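Local coordinates for protein acetyl-xylan esterase (PDB 2CC0) that probably removes acetyl groups from acetylated xylan as a metal-dependent family 4 carbohydrate esterase active in plant cell wall degradation, at residues 64-69 with 101-106. Numbering follows the deposited sequence. Where two conformers were deposited one is given.
Sequences YTHPHM and PPYGET. With ZN (zinc ion), chain C; ACT (acetate ion), chain D.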
loop_
_atom_site.group_PDB
_atom_site.type_symbol
_atom_site.label_atom_id
_atom_site.label_comp_id
_atom_site.label_asym_id
_atom_site.label_seq_id
_atom_site.Cartn_x
_atom_site.Cartn_y
_atom_site.Cartn_z
ATOM N N TYR A 64 21.175 4.796 -2.677
ATOM C CA TYR A 64 22.322 5.396 -3.369
ATOM C C TYR A 64 23.008 4.418 -4.319
ATOM O O TYR A 64 23.337 4.797 -5.448
ATOM C CB TYR A 64 23.337 6.004 -2.390
ATOM C CG TYR A 64 24.152 7.095 -3.045
ATOM C CD1 TYR A 64 23.653 8.400 -3.133
ATOM C CD2 TYR A 64 25.423 6.829 -3.585
ATOM C CE1 TYR A 64 24.391 9.436 -3.757
ATOM C CE2 TYR A 64 26.160 7.855 -4.219
ATOM C CZ TYR A 64 25.647 9.137 -4.292
ATOM O OH TYR A 64 26.375 10.136 -4.924
ATOM N N THR A 65 23.205 3.183 -3.868
ATOM C CA THR A 65 23.979 2.204 -4.643
ATOM C C THR A 65 23.216 0.869 -4.863
ATOM O O THR A 65 23.800 -0.104 -5.347
ATOM C CB THR A 65 25.329 1.860 -3.925
ATOM O OG1 THR A 65 25.064 1.132 -2.711
ATOM C CG2 THR A 65 26.164 3.113 -3.613
ATOM N N HIS A 66 21.936 0.821 -4.486
ATOM C CA HIS A 66 21.095 -0.362 -4.672
ATOM C C HIS A 66 21.582 -1.609 -3.874
ATOM O O HIS A 66 21.629 -2.707 -4.427
ATOM C CB HIS A 66 20.961 -0.678 -6.185
ATOM C CG HIS A 66 19.740 -1.467 -6.546
ATOM N ND1 HIS A 66 19.664 -2.836 -6.412
ATOM C CD2 HIS A 66 18.547 -1.077 -7.062
ATOM C CE1 HIS A 66 18.484 -3.257 -6.830
ATOM N NE2 HIS A 66 17.787 -2.213 -7.229
ATOM N N PRO A 67 21.927 -1.436 -2.585
ATOM C CA PRO A 67 22.330 -2.608 -1.790
ATOM C C PRO A 67 21.103 -3.392 -1.358
ATOM O O PRO A 67 19.983 -2.870 -1.452
ATOM C CB PRO A 67 22.967 -1.977 -0.541
ATOM C CG PRO A 67 22.234 -0.700 -0.370
ATOM C CD PRO A 67 21.951 -0.191 -1.775
ATOM N N HIS A 68 21.311 -4.606 -0.857
ATOM C CA HIS A 68 20.259 -5.297 -0.122
ATOM C C HIS A 68 20.196 -4.605 1.238
ATOM O O HIS A 68 20.994 -4.877 2.119
ATOM C CB HIS A 68 20.634 -6.773 0.022
ATOM C CG HIS A 68 20.500 -7.550 -1.247
ATOM N ND1 HIS A 68 19.319 -8.148 -1.634
ATOM C CD2 HIS A 68 21.400 -7.823 -2.222
ATOM C CE1 HIS A 68 19.494 -8.749 -2.800
ATOM N NE2 HIS A 68 20.748 -8.570 -3.174
ATOM N N MET A 69 19.248 -3.690 1.418
ATOM C CA MET A 69 19.234 -2.764 2.581
ATOM C C MET A 69 19.095 -3.476 3.928
ATOM O O MET A 69 19.612 -3.006 4.935
ATOM C CB MET A 69 18.122 -1.698 2.445
ATOM C CG MET A 69 18.313 -0.653 1.306
ATOM S SD MET A 69 19.506 0.693 1.599
ATOM C CE MET A 69 18.614 1.806 2.704
ATOM N N PRO A 101 12.371 0.254 -1.642
ATOM C CA PRO A 101 13.559 -0.488 -1.232
ATOM C C PRO A 101 14.082 -1.304 -2.423
ATOM O O PRO A 101 13.295 -1.921 -3.156
ATOM C CB PRO A 101 13.020 -1.468 -0.175
ATOM C CG PRO A 101 11.708 -0.904 0.274
ATOM C CD PRO A 101 11.148 -0.235 -0.972
ATOM N N PRO A 102 15.408 -1.316 -2.624
ATOM C CA PRO A 102 15.950 -2.263 -3.599
ATOM C C PRO A 102 15.438 -3.688 -3.309
ATOM O O PRO A 102 15.405 -4.124 -2.146
ATOM C CB PRO A 102 17.464 -2.166 -3.353
ATOM C CG PRO A 102 17.688 -0.738 -2.868
ATOM C CD PRO A 102 16.447 -0.448 -2.029
ATOM N N TYR A 103 15.036 -4.400 -4.357
ATOM C CA TYR A 103 14.580 -5.834 -4.274
ATOM C C TYR A 103 13.266 -5.956 -3.516
ATOM O O TYR A 103 12.849 -7.070 -3.215
ATOM C CB TYR A 103 15.633 -6.743 -3.606
ATOM C CG TYR A 103 17.015 -6.518 -4.186
ATOM C CD1 TYR A 103 17.342 -7.004 -5.458
ATOM C CD2 TYR A 103 17.959 -5.763 -3.503
ATOM C CE1 TYR A 103 18.610 -6.769 -6.010
ATOM C CE2 TYR A 103 19.242 -5.522 -4.042
ATOM C CZ TYR A 103 19.553 -6.026 -5.303
ATOM O OH TYR A 103 20.803 -5.776 -5.839
ATOM N N GLY A 104 12.643 -4.824 -3.157
ATOM C CA GLY A 104 11.411 -4.849 -2.351
ATOM C C GLY A 104 11.638 -5.300 -0.908
ATOM O O GLY A 104 10.672 -5.558 -0.192
ATOM N N GLU A 105 12.907 -5.409 -0.502
ATOM C CA GLU A 105 13.279 -5.999 0.786
ATOM C C GLU A 105 13.278 -4.948 1.873
ATOM O O GLU A 105 14.013 -3.938 1.805
ATOM C CB GLU A 105 14.654 -6.692 0.704
ATOM C CG GLU A 105 14.596 -7.932 -0.191
ATOM C CD GLU A 105 15.963 -8.485 -0.619
ATOM O OE1 GLU A 105 17.004 -7.852 -0.349
ATOM O OE2 GLU A 105 15.964 -9.570 -1.265
ATOM N N THR A 106 12.487 -5.216 2.907
ATOM C CA THR A 106 12.321 -4.240 3.990
ATOM C C THR A 106 12.308 -4.899 5.381
ATOM O O THR A 106 12.144 -6.107 5.499
ATOM C CB THR A 106 11.054 -3.372 3.734
ATOM O OG1 THR A 106 10.931 -2.355 4.735
ATOM C CG2 THR A 106 9.798 -4.210 3.700
HETATM ZN ZN ZN C . 16.045 -1.404 -8.348
HETATM C C ACT D . 13.931 -2.720 -7.376
HETATM O O ACT D . 14.989 -3.245 -6.954
HETATM O OXT ACT D . 13.966 -2.144 -8.502
HETATM C CH3 ACT D . 12.676 -2.772 -6.558
HETATM O O HOH W 1 23.389 -5.161 -4.599
HETATM O O HOH W 2 16.353 -3.450 0.209
HETATM O O HOH W 3 16.107 -2.898 -9.792
#
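Tyr103 lies between two histidines, its ring contacted on opposite faces. On one, the His68 imidazole forms an offset stack, planes 6° apart and centroids 3.8 Å apart; on the other, His66 comes edge-on in a T-shaped pair, CE1 foremost. A broad, flat phenol suits both roles. Pro102, rigid and apolar, packs against His66: its CB sits over the centre of the His66 ring in a CH-pi contact, 3.7 Å from the centroid, and its CD meets Met69 CG.

A hydrogen bond fixes the His68 ring. His68 ND1 donates to Glu105 OE1 at 2.7 Å, nearly straight at 171° and close to the imidazole plane, reaching the oxygen on its syn side. With chi1 at -73°, CG of His68 stands beside its own backbone N, and the ring is laid flat against Tyr103. Replacing His68 by alanine would probably uncover that face of the tyrosine and leave Glu105 OE1 without its imidazole donor. Water joins the backbones, one molecule linking Met69 N to the carbonyl oxygens of Pro102 and Glu105.

At the metal, His66 NE2 binds zinc at 2.2 Å, His62 also binds, and Asp13 completes the site. The bound acetate chelates the ion, and its O accepts a 2.8 Å hydrogen bond from Tyr103 N. This is the Asp-His-His metal site of a polysaccharide deacetylase fold, where the backbone NH is placed as an oxyanion-hole donor would be.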